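Local coordinates for protein putative S41 protease (Bacteroides fragilis NCTC 9343, PDB 3K50) that is a putative serine peptidase of family S41 that probably cleaves peptide bonds, its natural substrate and biological role being unknown, at residues D210-A215 with Q243-M248; K174-F179 with L192-F197. One frame throughout, in Å; residues are numbered along the deposited sequence. Where two conformers were deposited one is given.

Contact 1 (D210-A215 with Q243-M248); sequences DDLRRA and QLLCTM
One face of the R213 guanidinium lies against the isobutyl end of L244: CD2 sits over the centre of the flat group, 3.9 Å above its plane, and CD1 comes within 3.9 Å of R213 NH2. The two side chains meet at about a right angle; L244 covers the face, while the N-H groups bond to polar partners. At NH1 that partner is D210, one helical turn earlier. The salt bridge from R213 NH1 to D210 OD1 is short, 2.8 Å, but bent, with 138° at the hydrogen, and the donor stands above the carboxylate plane. The remaining nitrogens turn to backbone carbonyls: NH2 bonds to L281 O and NE, weakly, to I282 O. Arginine suits the place because its long aliphatic stem, extended from CG to NE, can lie beside hydrocarbon while its head supplies donors to the backbone carbonyls of L281 and I282.

Next to this polar edge the contact is purely apolar. L212 CD2 and L244 CD2 meet at 4.1 Å as the two leucines slide past each other in opposite directions, and L212 CD1 reaches L245 CD1. M248, a selenomethionine, bends at its last torsion (chi3 -60°), which brings CE to within 3.9 Å of L212 CG; its SE lies 4.2 Å from R213 CG. Branched leucines and one flexible chain thus bridge axes that stay 11.0 Å apart.

The two helices run nearly parallel, 10° between their directions, as expected of neighbouring helices in the alternating strand-and-helix core of an S41 peptidase. F216 of helix 207-221 continues the packing against L245 and M248, C246 faces helix 304-312, and L212 rests on Y194 of strand 187-194.

Contact 2 (K174-F179 with L192-F197); sequences KPVHRF and LMYNEF
N195 N donates to P175 O (2.8 Å), closing the open end of a beta hairpin formed by strands 176-184 and 187-194, and a classic beta bulge interrupts the ladder beside them: H177 and R178 both face M193. M193 O accepts a bond from H177 N at 2.9 Å and a weak one from R178 N, while M193 N returns a bond to R178 O. The tight part centres on P175, Y194 and L192, which are buried, with the partly exposed V176 beside them. P175 CB lies 3.1 Å from E196 O and 3.8 Å from Y194 CE1; V176 CG2 comes to the edge of the tyrosine ring near its plane, and V176 CG1 meets L192 CD1 at 4.1 Å. A beta-branched valine suits a strand, here between a leucine and an aromatic ring. P175 also rests on Y208 of helix 207-221.

Packing is looser at the partly exposed side chains of E196 and R178. R178 touches M193 through CB, then bends away at chi2 and chi3, which lays NH1 over the H177 ring, offset toward its rim. By contrast, the buried H177 and M193, a selenomethionine, pack closely side by side, pointing the same way, with M193 SE 3.8 Å from H177 CB.

Contact 2 pairs the outermost strand of the mixed sheet with its neighbour, and contact 1 joins two helices packed against that sheet; their centres are 11 Å apart. They touch directly. L212 CD1 of contact 1 lies 3.8 Å from L192 CD2 of contact 2, while V176 CG2 approaches the backbone at L212 N. Farther along, L245 CD2 and F197 CE2 are 3.9 Å apart, so 243-248 packs on the segment that follows strand 187-194. Strand 187-194 is followed in the chain by helix 207-221, whose L212 packs back on it. Both contacts are core packing of the probable peptidase domain.

Contact 1 (D210-A215 with Q243-M248)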
loop_
_atom_site.group_PDB
_atom_site.type_symbol
_atom_site.label_atom_id
_atom_site.label_comp_id
_atom_site.label_asym_id
_atom_site.label_seq_id
_atom_site.Cartn_x
_atom_site.Cartn_y
_atom_site.Cartn_z
ATOM N N ASP A 210 5.250 8.976 14.547
ATOM C CA ASP A 210 5.963 10.227 14.864
ATOM C C ASP A 210 6.670 10.807 13.622
ATOM O O ASP A 210 6.784 12.012 13.499
ATOM C CB ASP A 210 6.874 10.086 16.114
ATOM C CG ASP A 210 6.044 10.030 17.419
ATOM O OD1 ASP A 210 4.914 10.551 17.403
ATOM O OD2 ASP A 210 6.480 9.473 18.451
ATOM N N ASP A 211 7.172 9.955 12.737
ATOM C CA ASP A 211 7.703 10.417 11.445
ATOM C C ASP A 211 6.570 11.117 10.685
ATOM O O ASP A 211 6.782 12.135 10.039
ATOM C CB ASP A 211 8.162 9.249 10.562
ATOM C CG ASP A 211 9.399 8.592 11.051
ATOM O OD1 ASP A 211 10.178 9.262 11.767
ATOM O OD2 ASP A 211 9.620 7.404 10.702
ATOM N N LEU A 212 5.388 10.503 10.683
ATOM C CA LEU A 212 4.217 11.112 9.986
ATOM C C LEU A 212 3.853 12.482 10.596
ATOM O O LEU A 212 3.627 13.453 9.872
ATOM C CB LEU A 212 3.002 10.165 9.992
ATOM C CG LEU A 212 1.722 10.522 9.246
ATOM C CD1 LEU A 212 1.972 10.547 7.740
ATOM C CD2 LEU A 212 0.591 9.526 9.536
ATOM N N ARG A 213 3.833 12.570 11.923
ATOM C CA ARG A 213 3.566 13.813 12.602
ATOM C C ARG A 213 4.568 14.848 12.207
ATOM O O ARG A 213 4.230 16.031 12.062
ATOM C CB ARG A 213 3.625 13.661 14.123
ATOM C CG ARG A 213 2.438 12.903 14.696
ATOM C CD ARG A 213 2.520 12.731 16.179
ATOM N NE ARG A 213 1.304 12.021 16.676
ATOM C CZ ARG A 213 1.222 10.717 17.028
ATOM N NH1 ARG A 213 2.261 9.900 16.980
ATOM N NH2 ARG A 213 0.061 10.196 17.423
ATOM N N ARG A 214 5.815 14.425 12.087
ATOM C CA ARG A 214 6.887 15.365 11.801
ATOM C C ARG A 214 6.712 15.990 10.432
ATOM O O ARG A 214 6.985 17.164 10.280
ATOM C CB ARG A 214 8.237 14.665 11.916
ATOM C CG ARG A 214 9.442 15.613 11.783
ATOM C CD ARG A 214 10.702 15.125 12.498
ATOM N NE ARG A 214 10.997 13.712 12.255
ATOM C CZ ARG A 214 10.698 12.685 13.066
ATOM N NH1 ARG A 214 10.083 12.821 14.256
ATOM N NH2 ARG A 214 11.034 11.474 12.672
ATOM N N ALA A 215 6.307 15.179 9.455
ATOM C CA ALA A 215 6.009 15.604 8.109
ATOM C C ALA A 215 4.861 16.648 8.144
ATOM O O ALA A 215 4.945 17.710 7.509
ATOM C CB ALA A 215 5.582 14.354 7.256
ATOM N N GLN A 243 -6.681 6.744 11.316
ATOM C CA GLN A 243 -7.338 7.755 12.103
ATOM C C GLN A 243 -6.412 8.919 12.294
ATOM O O GLN A 243 -6.847 10.038 12.219
ATOM C CB GLN A 243 -7.767 7.183 13.465
ATOM C CG GLN A 243 -8.553 8.184 14.320
ATOM C CD GLN A 243 -8.843 7.677 15.714
ATOM O OE1 GLN A 243 -8.188 6.746 16.180
ATOM N NE2 GLN A 243 -9.788 8.318 16.403
ATOM N N LEU A 244 -5.157 8.659 12.623
ATOM C CA LEU A 244 -4.168 9.745 12.800
ATOM C C LEU A 244 -4.042 10.621 11.522
ATOM O O LEU A 244 -4.212 11.846 11.569
ATOM C CB LEU A 244 -2.792 9.170 13.188
ATOM C CG LEU A 244 -1.602 10.162 13.257
ATOM C CD1 LEU A 244 -1.857 11.292 14.246
ATOM C CD2 LEU A 244 -0.280 9.503 13.546
ATOM N N LEU A 245 -3.825 9.954 10.385
ATOM C CA LEU A 245 -3.699 10.591 9.071
ATOM C C LEU A 245 -4.946 11.460 8.747
ATOM O O LEU A 245 -4.860 12.642 8.369
ATOM C CB LEU A 245 -3.486 9.510 8.003
ATOM C CG LEU A 245 -3.270 10.000 6.577
ATOM C CD1 LEU A 245 -2.047 11.033 6.462
ATOM C CD2 LEU A 245 -3.139 8.826 5.592
ATOM N N CYS A 246 -6.124 10.878 8.888
ATOM C CA CYS A 246 -7.338 11.636 8.645
ATOM C C CYS A 246 -7.496 12.829 9.513
ATOM O O CYS A 246 -7.943 13.873 9.050
ATOM C CB CYS A 246 -8.552 10.753 8.881
ATOM S SG CYS A 246 -8.752 9.454 7.599
ATOM N N THR A 247 -7.153 12.672 10.800
ATOM C CA THR A 247 -7.324 13.732 11.767
ATOM C C THR A 247 -6.467 14.930 11.333
ATOM O O THR A 247 -6.866 16.078 11.459
ATOM C CB THR A 247 -7.023 13.182 13.207
ATOM O OG1 THR A 247 -8.091 12.275 13.616
ATOM C CG2 THR A 247 -6.847 14.326 14.266
HETATM N N MSE A 248 -5.296 14.647 10.769
HETATM C CA MSE A 248 -4.370 15.709 10.419
HETATM C C MSE A 248 -4.656 16.367 9.049
HETATM O O MSE A 248 -4.218 17.499 8.812
HETATM C CB MSE A 248 -2.926 15.212 10.548
HETATM C CG MSE A 248 -2.456 14.951 11.990
HETATM SE SE MSE A 248 -0.584 14.704 12.334
HETATM C CE MSE A 248 -0.330 13.213 11.245
#

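Contact 2 (K174-F179 with L192-F197)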
loop_
_atom_site.group_PDB
_atom_site.type_symbol
_atom_site.label_atom_id
_atom_site.label_comp_id
_atom_site.label_asym_id
_atom_site.label_seq_id
_atom_site.Cartn_x
_atom_site.Cartn_y
_atom_site.Cartn_z
ATOM N N LYS A 174 10.451 2.019 5.648
ATOM C CA LYS A 174 9.682 3.021 6.421
ATOM C C LYS A 174 8.446 3.579 5.658
ATOM O O LYS A 174 8.519 3.901 4.475
ATOM C CB LYS A 174 10.643 4.134 6.861
ATOM C CG LYS A 174 11.684 3.594 7.902
ATOM C CD LYS A 174 12.713 4.650 8.414
ATOM N N PRO A 175 7.281 3.674 6.323
ATOM C CA PRO A 175 6.114 4.169 5.578
ATOM C C PRO A 175 6.177 5.581 4.968
ATOM O O PRO A 175 5.626 5.774 3.869
ATOM C CB PRO A 175 4.988 4.143 6.621
ATOM C CG PRO A 175 5.469 3.256 7.694
ATOM C CD PRO A 175 6.941 3.316 7.699
ATOM N N VAL A 176 6.800 6.540 5.657
ATOM C CA VAL A 176 6.931 7.903 5.134
ATOM C C VAL A 176 8.048 7.848 4.107
ATOM O O VAL A 176 9.241 8.026 4.426
ATOM C CB VAL A 176 7.233 8.916 6.207
ATOM C CG1 VAL A 176 7.487 10.284 5.585
ATOM C CG2 VAL A 176 6.082 8.992 7.213
ATOM N N HIS A 177 7.655 7.554 2.880
ATOM C CA HIS A 177 8.638 7.300 1.783
ATOM C C HIS A 177 9.181 8.508 1.101
ATOM O O HIS A 177 10.367 8.569 0.768
ATOM C CB HIS A 177 7.991 6.387 0.749
ATOM C CG HIS A 177 8.916 5.958 -0.337
ATOM N ND1 HIS A 177 10.025 5.176 -0.100
ATOM C CD2 HIS A 177 8.906 6.224 -1.665
ATOM C CE1 HIS A 177 10.646 4.967 -1.251
ATOM N NE2 HIS A 177 9.987 5.594 -2.214
ATOM N N ARG A 178 8.340 9.498 0.890
ATOM C CA ARG A 178 8.811 10.737 0.286
ATOM C C ARG A 178 7.875 11.894 0.714
ATOM O O ARG A 178 6.648 11.703 0.832
ATOM C CB ARG A 178 8.844 10.607 -1.245
ATOM C CG ARG A 178 10.063 11.278 -1.966
ATOM C CD ARG A 178 11.395 10.548 -1.677
ATOM N NE ARG A 178 11.909 9.556 -2.661
ATOM C CZ ARG A 178 12.667 8.477 -2.361
ATOM N NH1 ARG A 178 12.862 8.052 -1.099
ATOM N NH2 ARG A 178 13.128 7.723 -3.350
ATOM N N PHE A 179 8.509 13.062 0.856
ATOM C CA PHE A 179 7.944 14.333 1.319
ATOM C C PHE A 179 8.333 15.486 0.426
ATOM O O PHE A 179 9.492 15.580 -0.014
ATOM C CB PHE A 179 8.554 14.659 2.687
ATOM C CG PHE A 179 8.221 16.039 3.228
ATOM C CD1 PHE A 179 8.994 17.161 2.898
ATOM C CD2 PHE A 179 7.167 16.200 4.131
ATOM C CE1 PHE A 179 8.704 18.452 3.435
ATOM C CE2 PHE A 179 6.878 17.459 4.672
ATOM C CZ PHE A 179 7.663 18.596 4.306
ATOM N N LEU A 192 2.852 13.795 -0.132
ATOM C CA LEU A 192 3.275 12.706 0.714
ATOM C C LEU A 192 3.067 11.348 0.073
ATOM O O LEU A 192 1.947 10.964 -0.215
ATOM C CB LEU A 192 2.500 12.738 2.040
ATOM C CG LEU A 192 2.747 11.667 3.112
ATOM C CD1 LEU A 192 4.137 11.842 3.723
ATOM C CD2 LEU A 192 1.715 11.755 4.177
HETATM N N MSE A 193 4.170 10.619 -0.077
HETATM C CA MSE A 193 4.171 9.222 -0.508
HETATM C C MSE A 193 4.235 8.365 0.785
HETATM O O MSE A 193 5.296 8.216 1.370
HETATM C CB MSE A 193 5.325 8.962 -1.467
HETATM C CG MSE A 193 5.159 7.759 -2.309
HETATM SE SE MSE A 193 4.909 5.994 -1.473
HETATM C CE MSE A 193 4.525 5.043 -3.148
ATOM N N TYR A 194 3.061 7.872 1.225
ATOM C CA TYR A 194 2.883 7.129 2.483
ATOM C C TYR A 194 2.544 5.712 2.107
ATOM O O TYR A 194 1.469 5.455 1.567
ATOM C CB TYR A 194 1.743 7.732 3.304
ATOM C CG TYR A 194 1.502 7.078 4.669
ATOM C CD1 TYR A 194 2.409 7.207 5.670
ATOM C CD2 TYR A 194 0.308 6.430 4.955
ATOM C CE1 TYR A 194 2.171 6.643 6.971
ATOM C CE2 TYR A 194 0.046 5.870 6.220
ATOM C CZ TYR A 194 0.968 5.989 7.217
ATOM O OH TYR A 194 0.718 5.458 8.457
ATOM N N ASN A 195 3.438 4.778 2.399
ATOM C CA ASN A 195 3.309 3.444 1.763
ATOM C C ASN A 195 2.741 2.303 2.582
ATOM O O ASN A 195 2.509 1.254 2.037
ATOM C CB ASN A 195 4.682 3.028 1.182
ATOM C CG ASN A 195 4.557 2.140 -0.059
ATOM O OD1 ASN A 195 3.755 2.410 -0.927
ATOM N ND2 ASN A 195 5.317 1.065 -0.105
ATOM N N GLU A 196 2.500 2.517 3.872
ATOM C CA GLU A 196 2.021 1.460 4.721
ATOM C C GLU A 196 1.477 2.057 5.996
ATOM O O GLU A 196 2.098 2.934 6.575
ATOM C CB GLU A 196 3.171 0.486 5.060
ATOM C CG GLU A 196 2.708 -0.723 5.704
ATOM C CD GLU A 196 3.827 -1.640 6.181
ATOM O OE1 GLU A 196 5.016 -1.260 6.156
ATOM O OE2 GLU A 196 3.478 -2.757 6.606
ATOM N N PHE A 197 0.280 1.616 6.401
ATOM C CA PHE A 197 -0.300 2.063 7.664
ATOM C C PHE A 197 0.302 1.209 8.792
ATOM O O PHE A 197 -0.302 0.234 9.274
ATOM C CB PHE A 197 -1.839 1.973 7.617
ATOM C CG PHE A 197 -2.468 2.974 6.668
ATOM C CD1 PHE A 197 -2.463 2.757 5.328
ATOM C CD2 PHE A 197 -3.057 4.130 7.143
ATOM C CE1 PHE A 197 -3.007 3.687 4.456
ATOM C CE2 PHE A 197 -3.602 5.061 6.281
ATOM C CZ PHE A 197 -3.563 4.840 4.929
#